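Local coordinates for protein hypothetical sugar kinase (Cytophaga hutchinsonii, PDB 3R8E) that probably phosphorylates a sugar, as a member of the ROK family of kinases with the ribonuclease H-like fold, at residues Thr182-Ser187 and Ile248-Val253; Leu188-Gln191 and Asn195-Ile198; Tyr200-Leu205 and Ala219-Lys224; Lys224-His229 and Ala239-Ile244; His229-Asp234 and Phe274-Pro279. All coordinates share one frame; numbering follows the deposited sequence.

Overall arrangement
All five contacts lie in one region of the chain, the helical layer beside the mixed sheet that contains strands 147-152 and 263-267. Helix 235-259 is common to contacts 1 and 4, helix 194-207 to contacts 2 and 3, and helix 223-231 to contacts 3, 4 and 5. Centre to centre, contacts 4 and 5 are about 6 Å apart, contacts 3 and 4 about 9 Å, and contact 1 about 21 Å from contacts 3 and 5, although Ile-248 and Phe-277 touch between contacts 1 and 5. Contact 1 reaches the second subunit. Contact 2 borders His-179, in a Glu-Val-Gly-His sequence of the kind that lines the sugar pocket in ROK kinases, so the pocket is probably close by.

Contact 1 (Thr182-Ser187 and Ile248-Val253); sequences TTRGKS and IGESLV
Thr-183 places OG1 between its backbone N and carbonyl carbon (chi1 55°), while Glu-250 swings CG beside its own N and then runs straight out from the helix, and the two groups meet at about a right angle. OG1 of Thr-183 donates to OE1 of Glu-250 over 2.7 Å, on the syn side of the carboxylate and 26° out of its plane. The same oxygen faces the guanidinium edge of Arg-184 in a long salt bridge, Arg-184 NH1 to Glu-250 OE1 3.5 Å. Water 1 bridges the backbone as well, taking the N-H of Thr-183 and donating to Glu-250 OE1 at 2.9 Å. The partner loop is a type I beta turn from Thr-182 to Gly-185, and Thr-182 OG1 accepts from Arg-184 N to make an ST turn. That hydroxyl, Thr-182 OG1, also donates to Lys-186 O at 2.8 Å, an oxygen gripped from its other face by Thr-182 N. The turn thus docks on the side of helix 235-259, with Thr-182 CG2 lying 4.2 Å from Ser-251 OG. Leu-181 of the second subunit packs on Glu-250, and Thr-182 of that subunit on Thr-183.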
# COMPACT_ATOMS: atom_id res chain seq x y z
N THR A 182 -3.31 12.74 3.63
CA THR A 182 -3.38 12.64 5.09
C THR A 182 -4.82 12.90 5.58
O THR A 182 -5.69 13.20 4.76
CB THR A 182 -2.40 13.64 5.75
OG1 THR A 182 -2.84 14.97 5.49
CG2 THR A 182 -0.97 13.46 5.28
N THR A 183 -5.05 12.85 6.91
CA THR A 183 -6.36 13.13 7.53
C THR A 183 -6.67 14.64 7.47
O THR A 183 -7.74 15.06 7.90
CB THR A 183 -6.41 12.63 8.99
OG1 THR A 183 -5.32 13.21 9.71
CG2 THR A 183 -6.40 11.11 9.09
N ARG A 184 -5.71 15.44 6.97
CA ARG A 184 -5.83 16.89 6.79
C ARG A 184 -6.18 17.22 5.32
O ARG A 184 -6.53 18.36 5.01
CB ARG A 184 -4.52 17.60 7.21
CG ARG A 184 -4.40 17.88 8.71
CD ARG A 184 -3.77 16.74 9.50
NE ARG A 184 -3.36 17.17 10.84
CZ ARG A 184 -3.04 16.34 11.83
NH1 ARG A 184 -3.12 15.03 11.66
NH2 ARG A 184 -2.66 16.82 13.01
N GLY A 185 -6.09 16.21 4.44
CA GLY A 185 -6.39 16.34 3.02
C GLY A 185 -5.18 16.64 2.14
O GLY A 185 -5.22 16.38 0.94
N LYS A 186 -4.12 17.22 2.74
CA LYS A 186 -2.87 17.56 2.06
C LYS A 186 -1.98 16.32 1.99
O LYS A 186 -2.22 15.36 2.74
CB LYS A 186 -2.15 18.70 2.80
N SER A 187 -0.96 16.32 1.10
CA SER A 187 -0.07 15.16 0.98
C SER A 187 0.86 15.05 2.19
O SER A 187 1.11 16.04 2.87
CB SER A 187 0.74 15.23 -0.31
OG SER A 187 1.85 16.11 -0.21
N ILE A 248 2.97 11.30 10.78
CA ILE A 248 3.76 10.19 10.19
C ILE A 248 3.11 8.84 10.57
O ILE A 248 2.94 7.98 9.70
CB ILE A 248 5.26 10.24 10.59
CG1 ILE A 248 5.92 11.57 10.13
CG2 ILE A 248 6.03 9.04 10.00
CD1 ILE A 248 7.29 11.86 10.81
N GLY A 249 2.72 8.70 11.84
CA GLY A 249 2.07 7.50 12.34
C GLY A 249 0.77 7.18 11.62
O GLY A 249 0.53 6.02 11.26
N GLU A 250 -0.05 8.21 11.35
CA GLU A 250 -1.32 8.05 10.64
C GLU A 250 -1.10 7.55 9.20
O GLU A 250 -1.87 6.70 8.75
CB GLU A 250 -2.12 9.34 10.63
CG GLU A 250 -2.84 9.60 11.94
CD GLU A 250 -3.65 10.88 12.00
OE1 GLU A 250 -3.60 11.67 11.03
OE2 GLU A 250 -4.34 11.08 13.02
N SER A 251 -0.04 8.02 8.51
CA SER A 251 0.27 7.52 7.16
C SER A 251 0.85 6.10 7.23
O SER A 251 0.53 5.28 6.37
CB SER A 251 1.21 8.47 6.42
OG SER A 251 0.46 9.52 5.85
N LEU A 252 1.65 5.80 8.27
CA LEU A 252 2.20 4.46 8.45
C LEU A 252 1.08 3.45 8.72
O LEU A 252 1.18 2.32 8.25
CB LEU A 252 3.28 4.41 9.56
CG LEU A 252 4.67 4.89 9.12
CD1 LEU A 252 5.54 5.23 10.32
CD2 LEU A 252 5.37 3.88 8.20
N VAL A 253 -0.02 3.87 9.40
CA VAL A 253 -1.20 3.00 9.61
C VAL A 253 -1.71 2.52 8.24
O VAL A 253 -1.94 1.32 8.05
CB VAL A 253 -2.31 3.72 10.42
CG1 VAL A 253 -3.67 3.03 10.27
CG2 VAL A 253 -1.92 3.84 11.90
O HOH W 1 -3.14 11.32 8.20
O HOH W 2 -4.48 13.70 13.82

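Contact 2 (Leu188-Gln191 and Asn195-Ile198); sequences LENQ and NHLI
His-196 lays one face of its imidazole over the backbone of Asn-190, and this is where the contact is tight. Asn-190 CA sits 3.7 Å from the centroid of the His-196 ring and only 11° off the ring normal, a CH-pi contact. The carbonyl covers that face too: Asn-190 O comes within 3.2 Å of His-196 CG. What brings the ring here is the first torsion of His-196, which turns CG beside its backbone N (chi1 -59°) on a bond from CA that already points at the other segment. Glu-189 O comes up obliquely to the imidazole, 3.3 Å from His-196 ND1. Between the two segments the chain closes short helix 189-192 and starts helix 194-207 almost at once, a short break between two helices, and Ser-187 OG caps the first by holding Asn-190 N. The solvent side is a side-by-side approach, not a stack. There the exposed amide of Asn-190 runs alongside the imidazole in the same direction, the two planes 58° apart, and OD1 of Asn-190 stands 3.4 Å from CE1 of His-196. Looser still is Gln-191, whose O is 4.2 Å from His-196 CB; its side chain leans instead on Arg-184 and Lys-186. The carboxylate of Glu-189 takes no part here: its OE1 accepts from Val-156 N, and the side chain touches His-179.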
# COMPACT_ATOMS: atom_id res chain seq x y z
N LEU A 188 1.37 13.83 2.44
CA LEU A 188 2.28 13.57 3.57
C LEU A 188 3.51 14.48 3.53
O LEU A 188 3.80 15.13 4.54
CB LEU A 188 2.68 12.09 3.60
CG LEU A 188 3.73 11.64 4.64
CD1 LEU A 188 3.24 11.87 6.09
CD2 LEU A 188 4.07 10.18 4.43
N GLU A 189 4.20 14.58 2.37
CA GLU A 189 5.40 15.43 2.31
C GLU A 189 5.07 16.93 2.38
O GLU A 189 5.93 17.69 2.81
CB GLU A 189 6.33 15.09 1.14
CG GLU A 189 5.83 15.37 -0.27
CD GLU A 189 6.93 15.13 -1.30
OE1 GLU A 189 7.71 14.16 -1.13
OE2 GLU A 189 7.02 15.93 -2.26
N ASN A 190 3.82 17.35 2.06
CA ASN A 190 3.46 18.76 2.20
C ASN A 190 3.08 19.08 3.66
O ASN A 190 2.84 20.24 4.00
CB ASN A 190 2.35 19.15 1.22
CG ASN A 190 2.84 19.27 -0.20
OD1 ASN A 190 4.03 19.50 -0.47
ND2 ASN A 190 1.93 19.13 -1.16
N GLN A 191 3.07 18.04 4.54
CA GLN A 191 2.79 18.20 5.96
C GLN A 191 4.06 18.02 6.80
O GLN A 191 4.25 18.76 7.77
CB GLN A 191 1.72 17.19 6.43
CG GLN A 191 0.32 17.43 5.86
CD GLN A 191 -0.43 18.50 6.61
OE1 GLN A 191 -0.97 18.27 7.69
NE2 GLN A 191 -0.49 19.69 6.03
N ASN A 195 10.73 21.95 4.70
CA ASN A 195 10.26 23.33 4.51
C ASN A 195 8.88 23.55 5.13
O ASN A 195 8.60 24.63 5.65
CB ASN A 195 10.23 23.71 3.02
CG ASN A 195 11.55 23.56 2.29
OD1 ASN A 195 11.59 23.11 1.14
ND2 ASN A 195 12.65 23.93 2.93
N HIS A 196 8.02 22.51 5.12
CA HIS A 196 6.68 22.58 5.68
C HIS A 196 6.73 22.49 7.21
O HIS A 196 5.93 23.15 7.88
CB HIS A 196 5.78 21.51 5.06
CG HIS A 196 5.68 21.66 3.57
ND1 HIS A 196 6.45 20.90 2.71
CD2 HIS A 196 4.94 22.54 2.84
CE1 HIS A 196 6.14 21.32 1.49
NE2 HIS A 196 5.24 22.30 1.52
N LEU A 197 7.70 21.73 7.76
CA LEU A 197 7.94 21.63 9.21
C LEU A 197 8.38 23.00 9.75
O LEU A 197 7.87 23.44 10.78
CB LEU A 197 9.00 20.54 9.52
CG LEU A 197 9.83 20.70 10.80
CD1 LEU A 197 9.12 20.11 12.01
CD2 LEU A 197 11.21 20.10 10.64
N ILE A 198 9.30 23.68 9.02
CA ILE A 198 9.81 25.01 9.37
C ILE A 198 8.66 26.03 9.33
O ILE A 198 8.52 26.81 10.27
CB ILE A 198 11.01 25.43 8.46
CG1 ILE A 198 12.23 24.50 8.69
CG2 ILE A 198 11.41 26.91 8.68
CD1 ILE A 198 13.27 24.51 7.56

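Contact 3 (Tyr200-Leu205 and Ala219-Lys224); sequences YTHEQL and AELSPK
Leu-221 comes just before the N-terminus of helix 223-231, whose N-cap is Ser-222, and it plugs this helix start against helix 194-207. The closest approaches of Leu-221 all go through its CD1 branch. Leu-221 CD1 sits over the centre of the His-202 imidazole, 3.5 Å from the centroid and 14° off the ring normal, a close CH-pi contact. Ring and leucine come from opposite directions: His-202 carries CG beside its backbone N (chi1 -80°), which brings the end of the ring in to lie across the methyl. Leu-221 CD1 is also met by Thr-201 CG2 at 3.8 Å. A turn further along the helix, Leu-205 reaches it tip to tip, CD1 of Leu-205 to CD1 of Leu-221 4.1 Å, so three side chains make a cup round a single methyl group. The hydroxyl of Thr-201 has a different job, bonding back to Leu-197 O in its own helix. A polar link runs past the ring edge, where water 3 lies in the plane of the His-202 ring, 3.0 Å from NE2 of His-202, and accepts from Leu-221 N at 2.8 Å. Leu-221 also packs on Ile-226, four residues beyond the N-cap, while Ser-222 OG holds Val-225 N; this pairing of apolar residues either side of the helix start is a hydrophobic staple.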
# COMPACT_ATOMS: atom_id res chain seq x y z
N TYR A 200 5.40 25.44 9.61
CA TYR A 200 4.47 25.10 10.69
C TYR A 200 5.02 25.58 12.05
O TYR A 200 4.23 26.05 12.87
CB TYR A 200 4.19 23.58 10.72
CG TYR A 200 3.33 23.13 11.90
CD1 TYR A 200 1.97 23.39 11.92
CD2 TYR A 200 3.90 22.47 12.98
CE1 TYR A 200 1.18 22.99 13.00
CE2 TYR A 200 3.12 22.08 14.07
CZ TYR A 200 1.76 22.34 14.08
OH TYR A 200 0.99 21.94 15.14
N THR A 201 6.35 25.46 12.27
CA THR A 201 7.00 25.90 13.51
C THR A 201 6.86 27.43 13.63
O THR A 201 6.55 27.91 14.72
CB THR A 201 8.47 25.42 13.58
OG1 THR A 201 8.50 24.00 13.42
CG2 THR A 201 9.14 25.78 14.91
N HIS A 202 7.04 28.19 12.52
CA HIS A 202 6.87 29.65 12.49
C HIS A 202 5.42 30.05 12.79
O HIS A 202 5.20 31.06 13.45
CB HIS A 202 7.30 30.24 11.14
CG HIS A 202 8.78 30.42 10.98
ND1 HIS A 202 9.49 31.31 11.76
CD2 HIS A 202 9.62 29.86 10.08
CE1 HIS A 202 10.74 31.25 11.34
NE2 HIS A 202 10.87 30.39 10.33
N GLU A 203 4.44 29.23 12.32
CA GLU A 203 3.01 29.45 12.54
C GLU A 203 2.67 29.31 14.03
O GLU A 203 1.89 30.11 14.55
CB GLU A 203 2.17 28.47 11.71
CG GLU A 203 2.00 28.88 10.26
CD GLU A 203 1.35 27.86 9.34
OE1 GLU A 203 0.59 27.00 9.83
OE2 GLU A 203 1.59 27.94 8.11
N GLN A 204 3.26 28.30 14.70
CA GLN A 204 3.06 28.03 16.13
C GLN A 204 3.72 29.11 16.98
O GLN A 204 3.18 29.48 18.02
CB GLN A 204 3.57 26.63 16.51
CG GLN A 204 2.78 25.47 15.88
CD GLN A 204 1.32 25.45 16.25
OE1 GLN A 204 0.95 25.24 17.41
NE2 GLN A 204 0.45 25.64 15.27
N LEU A 205 4.89 29.63 16.53
CA LEU A 205 5.62 30.71 17.20
C LEU A 205 4.84 32.02 17.12
O LEU A 205 4.90 32.82 18.06
CB LEU A 205 7.04 30.89 16.61
CG LEU A 205 8.08 29.82 16.97
CD1 LEU A 205 9.19 29.79 15.94
CD2 LEU A 205 8.67 30.05 18.35
N ALA A 219 18.08 32.83 14.14
CA ALA A 219 18.02 33.52 12.85
C ALA A 219 17.32 32.69 11.78
O ALA A 219 16.50 33.23 11.03
CB ALA A 219 19.43 33.87 12.40
N GLU A 220 17.68 31.39 11.67
CA GLU A 220 17.11 30.47 10.68
C GLU A 220 16.78 29.11 11.30
O GLU A 220 17.67 28.44 11.82
CB GLU A 220 18.06 30.29 9.49
CG GLU A 220 17.89 31.33 8.40
CD GLU A 220 18.72 31.14 7.14
OE1 GLU A 220 19.02 29.97 6.79
OE2 GLU A 220 19.04 32.16 6.49
N LEU A 221 15.50 28.71 11.22
CA LEU A 221 15.03 27.42 11.74
C LEU A 221 15.51 26.28 10.85
O LEU A 221 15.71 26.46 9.64
CB LEU A 221 13.50 27.38 11.87
CG LEU A 221 12.86 28.20 13.00
CD1 LEU A 221 11.35 28.12 12.93
CD2 LEU A 221 13.30 27.71 14.37
N SER A 222 15.71 25.11 11.46
CA SER A 222 16.14 23.87 10.82
C SER A 222 15.70 22.68 11.69
O SER A 222 15.48 22.88 12.88
CB SER A 222 17.66 23.87 10.62
OG SER A 222 18.36 23.70 11.84
N PRO A 223 15.56 21.44 11.15
CA PRO A 223 15.16 20.31 12.02
C PRO A 223 16.09 20.15 13.23
O PRO A 223 15.60 19.97 14.34
CB PRO A 223 15.23 19.10 11.08
CG PRO A 223 15.06 19.66 9.73
CD PRO A 223 15.76 20.99 9.76
N LYS A 224 17.43 20.28 13.02
CA LYS A 224 18.46 20.17 14.06
C LYS A 224 18.23 21.19 15.20
O LYS A 224 18.29 20.80 16.36
CB LYS A 224 19.86 20.34 13.45
CG LYS A 224 21.00 19.93 14.38
CD LYS A 224 22.36 20.18 13.76
CE LYS A 224 23.50 19.76 14.66
NZ LYS A 224 23.70 20.71 15.79
O HOH W 3 13.80 30.20 9.57

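Contact 4 (Lys224-His229 and Ala239-Ile244); sequences KVIADH and AVWADI
Trp-241 provides the one hydrogen bond between the two segments, its indole NE1 donating to Ile-226 O. At 3.3 Å from Trp-241 NE1 to Ile-226 O the bond is long and weak, though fairly straight (156°). Both Ile-226 O and the N of Ala-227 lie at the edge of the indole, near its plane, with Trp-241 NE1 3.5 Å from Ala-227 N; the ring is pushed edge-on against the backbone of the neighbouring helix.

Apolar contact adds to this edge. Ile-226 sets CG2 anti to its backbone N, and that methyl lies 3.4 Å from Trp-241 NE1 and 3.8 Å from CE2 of the same ring. Ala-227 CB stands further off, 4.4 Å from Trp-241 CZ2. The other parts of the indole pack on Leu-197, Pro-223 and Ala-230, so a buried tryptophan fills the seam.

Away from the tryptophan, polar groups of helix 223-231 pair within it. His-229 ND1 donates to Val-225 O at 2.8 Å from above the carbonyl plane, the opposite face from His-229 N, so two donors grip that oxygen. Lys-224 NZ and Asp-228 OD2 make only a long, weak ion pair.

Helices 223-231 and 235-259 follow one another in the chain: two successive helices, joined by the short turn at 232-234, pack at a slant with a tryptophan wedged between them.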
# COMPACT_ATOMS: atom_id res chain seq x y z
N LYS A 224 17.43 20.28 13.02
CA LYS A 224 18.46 20.17 14.06
C LYS A 224 18.23 21.19 15.20
O LYS A 224 18.29 20.80 16.36
CB LYS A 224 19.86 20.34 13.45
CG LYS A 224 21.00 19.93 14.38
CD LYS A 224 22.36 20.18 13.76
CE LYS A 224 23.50 19.76 14.66
NZ LYS A 224 23.70 20.71 15.79
N VAL A 225 17.95 22.47 14.86
CA VAL A 225 17.71 23.54 15.83
C VAL A 225 16.41 23.25 16.63
O VAL A 225 16.43 23.35 17.85
CB VAL A 225 17.71 24.95 15.17
CG1 VAL A 225 17.16 26.02 16.10
CG2 VAL A 225 19.11 25.33 14.70
N ILE A 226 15.32 22.86 15.94
CA ILE A 226 14.03 22.56 16.59
C ILE A 226 14.19 21.31 17.51
O ILE A 226 13.58 21.26 18.58
CB ILE A 226 12.87 22.41 15.56
CG1 ILE A 226 12.75 23.70 14.69
CG2 ILE A 226 11.52 22.12 16.25
CD1 ILE A 226 12.11 23.53 13.30
N ALA A 227 15.06 20.36 17.12
CA ALA A 227 15.36 19.16 17.92
C ALA A 227 16.21 19.53 19.15
O ALA A 227 15.92 19.05 20.25
CB ALA A 227 16.09 18.13 17.08
N ASP A 228 17.22 20.42 18.97
CA ASP A 228 18.10 20.87 20.06
C ASP A 228 17.32 21.60 21.15
O ASP A 228 17.59 21.39 22.33
CB ASP A 228 19.25 21.75 19.52
CG ASP A 228 20.35 21.00 18.78
OD1 ASP A 228 20.44 19.75 18.94
OD2 ASP A 228 21.12 21.65 18.05
N HIS A 229 16.32 22.42 20.76
CA HIS A 229 15.47 23.15 21.70
C HIS A 229 14.47 22.21 22.40
O HIS A 229 14.12 22.46 23.55
CB HIS A 229 14.75 24.31 21.00
CG HIS A 229 15.65 25.46 20.71
ND1 HIS A 229 16.62 25.40 19.71
CD2 HIS A 229 15.70 26.69 21.28
CE1 HIS A 229 17.22 26.57 19.72
NE2 HIS A 229 16.70 27.38 20.64
N ALA A 239 5.92 20.02 21.26
CA ALA A 239 4.56 19.93 20.70
C ALA A 239 4.59 19.83 19.17
O ALA A 239 3.77 19.10 18.61
CB ALA A 239 3.74 21.14 21.13
N VAL A 240 5.54 20.54 18.52
CA VAL A 240 5.72 20.50 17.06
C VAL A 240 6.10 19.07 16.63
O VAL A 240 5.44 18.52 15.75
CB VAL A 240 6.75 21.56 16.56
CG1 VAL A 240 7.22 21.26 15.14
CG2 VAL A 240 6.17 22.97 16.64
N TRP A 241 7.12 18.46 17.29
CA TRP A 241 7.55 17.10 16.97
C TRP A 241 6.46 16.08 17.29
O TRP A 241 6.30 15.12 16.53
CB TRP A 241 8.87 16.73 17.68
CG TRP A 241 10.07 17.48 17.18
CD1 TRP A 241 10.88 18.29 17.91
CD2 TRP A 241 10.59 17.48 15.84
NE1 TRP A 241 11.89 18.80 17.11
CE2 TRP A 241 11.72 18.34 15.83
CE3 TRP A 241 10.22 16.85 14.64
CZ2 TRP A 241 12.47 18.58 14.68
CZ3 TRP A 241 10.97 17.08 13.50
CH2 TRP A 241 12.08 17.94 13.52
N ALA A 242 5.68 16.30 18.37
CA ALA A 242 4.57 15.42 18.74
C ALA A 242 3.48 15.41 17.64
O ALA A 242 2.95 14.35 17.33
CB ALA A 242 3.97 15.86 20.07
N ASP A 243 3.19 16.59 17.04
CA ASP A 243 2.20 16.70 15.97
C ASP A 243 2.72 16.03 14.69
O ASP A 243 1.97 15.30 14.04
CB ASP A 243 1.82 18.17 15.71
CG ASP A 243 0.53 18.30 14.92
OD1 ASP A 243 -0.55 18.06 15.50
OD2 ASP A 243 0.60 18.62 13.71
N ILE A 244 4.02 16.25 14.35
CA ILE A 244 4.70 15.64 13.19
C ILE A 244 4.63 14.11 13.34
O ILE A 244 4.28 13.41 12.38
CB ILE A 244 6.16 16.18 13.06
CG1 ILE A 244 6.21 17.68 12.63
CG2 ILE A 244 7.05 15.30 12.15
CD1 ILE A 244 5.65 18.05 11.19

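Contact 5 (His229-Asp234 and Phe274-Pro279); sequences HAAQGD and FDYFVP
Tyr-276 buries the most surface here, and nearly all of it goes against two alanines in the last part of helix 223-231. The first, Ala-230, points its methyl over one face of the phenol ring: Ala-230 CB lies 4.2 Å from the Tyr-276 centroid, 15° off the normal, and is shifted toward the CG side of the ring, with CB to CG 4.0 Å. This is a CH-pi contact. The second, Ala-231, takes the far end of the tyrosine, its CB 3.2 Å from Tyr-276 OH and 4.0 Å from CZ. Tyr-276 reaches this helix because its CG turns beside its own backbone N (chi1 -44°), so the ring extends along the alanines; Leu-238 of helix 235-259 touches it as well. Gly-233 is the first residue to leave helical backbone angles, with positive phi; its N donates to Ala-230 O at 3.0 Å, while Asp-234 N reaches His-229 O at 3.2 Å. Asp-234 then caps helix 235-259 through OD2 to Ala-237 N. Tyr-276 of helix 274-288 packs on the last turn of a helix closed by a Schellman motif that passes directly into the N-cap of the next.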
# COMPACT_ATOMS: atom_id res chain seq x y z
N HIS A 229 16.32 22.42 20.76
CA HIS A 229 15.47 23.15 21.70
C HIS A 229 14.47 22.21 22.40
O HIS A 229 14.12 22.46 23.55
CB HIS A 229 14.75 24.31 21.00
CG HIS A 229 15.65 25.46 20.71
ND1 HIS A 229 16.62 25.40 19.71
CD2 HIS A 229 15.70 26.69 21.28
CE1 HIS A 229 17.22 26.57 19.72
NE2 HIS A 229 16.70 27.38 20.64
N ALA A 230 14.04 21.13 21.71
CA ALA A 230 13.14 20.13 22.28
C ALA A 230 13.87 19.33 23.37
O ALA A 230 13.27 19.00 24.39
CB ALA A 230 12.62 19.20 21.19
N ALA A 231 15.18 19.06 23.14
CA ALA A 231 16.09 18.35 24.06
C ALA A 231 16.24 19.12 25.38
O ALA A 231 16.43 18.50 26.43
CB ALA A 231 17.45 18.18 23.41
N GLN A 232 16.15 20.46 25.31
CA GLN A 232 16.25 21.37 26.45
C GLN A 232 14.94 21.42 27.25
O GLN A 232 14.94 21.89 28.39
CB GLN A 232 16.65 22.79 25.99
CG GLN A 232 18.06 22.89 25.39
CD GLN A 232 19.17 22.59 26.37
OE1 GLN A 232 19.27 23.18 27.45
NE2 GLN A 232 20.05 21.66 26.00
N GLY A 233 13.85 20.94 26.65
CA GLY A 233 12.54 20.88 27.28
C GLY A 233 11.54 21.96 26.90
O GLY A 233 10.55 22.14 27.60
N ASP A 234 11.79 22.66 25.77
CA ASP A 234 10.90 23.72 25.26
C ASP A 234 9.54 23.13 24.86
O ASP A 234 9.49 22.24 24.01
CB ASP A 234 11.54 24.47 24.08
CG ASP A 234 10.75 25.67 23.58
OD1 ASP A 234 10.46 26.57 24.40
OD2 ASP A 234 10.45 25.72 22.37
N PHE A 274 14.26 11.86 16.27
CA PHE A 274 13.65 10.54 16.50
C PHE A 274 12.95 10.45 17.86
O PHE A 274 11.76 10.17 17.91
CB PHE A 274 14.73 9.45 16.39
CG PHE A 274 14.25 8.02 16.38
CD1 PHE A 274 14.05 7.33 17.58
CD2 PHE A 274 14.05 7.34 15.19
CE1 PHE A 274 13.61 6.00 17.57
CE2 PHE A 274 13.62 6.01 15.18
CZ PHE A 274 13.41 5.35 16.37
N ASP A 275 13.68 10.75 18.96
CA ASP A 275 13.16 10.64 20.32
C ASP A 275 11.95 11.55 20.61
O ASP A 275 11.18 11.24 21.52
CB ASP A 275 14.27 10.95 21.34
CG ASP A 275 15.45 9.99 21.30
OD1 ASP A 275 15.28 8.85 20.78
OD2 ASP A 275 16.52 10.35 21.83
N TYR A 276 11.78 12.64 19.85
CA TYR A 276 10.71 13.61 20.10
C TYR A 276 9.45 13.37 19.25
O TYR A 276 8.37 13.77 19.69
CB TYR A 276 11.25 15.04 19.93
CG TYR A 276 12.61 15.20 20.58
CD1 TYR A 276 12.74 15.15 21.97
CD2 TYR A 276 13.76 15.28 19.82
CE1 TYR A 276 14.00 15.21 22.58
CE2 TYR A 276 15.02 15.34 20.41
CZ TYR A 276 15.13 15.30 21.79
OH TYR A 276 16.37 15.35 22.38
N PHE A 277 9.56 12.72 18.07
CA PHE A 277 8.37 12.47 17.25
C PHE A 277 7.93 10.98 17.27
O PHE A 277 6.75 10.71 17.03
CB PHE A 277 8.53 12.97 15.80
CG PHE A 277 9.47 12.23 14.87
CD1 PHE A 277 9.06 11.07 14.23
CD2 PHE A 277 10.71 12.76 14.55
CE1 PHE A 277 9.92 10.40 13.35
CE2 PHE A 277 11.57 12.09 13.67
CZ PHE A 277 11.17 10.91 13.08
N VAL A 278 8.84 10.03 17.55
CA VAL A 278 8.51 8.59 17.56
C VAL A 278 7.45 8.24 18.65
O VAL A 278 6.56 7.45 18.33
CB VAL A 278 9.77 7.68 17.61
CG1 VAL A 278 9.41 6.21 17.89
CG2 VAL A 278 10.55 7.78 16.30
N PRO A 279 7.42 8.81 19.89
CA PRO A 279 6.36 8.42 20.84
C PRO A 279 4.95 8.62 20.27
O PRO A 279 4.15 7.69 20.35
CB PRO A 279 6.61 9.33 22.05
CG PRO A 279 8.07 9.59 22.00
CD PRO A 279 8.37 9.74 20.54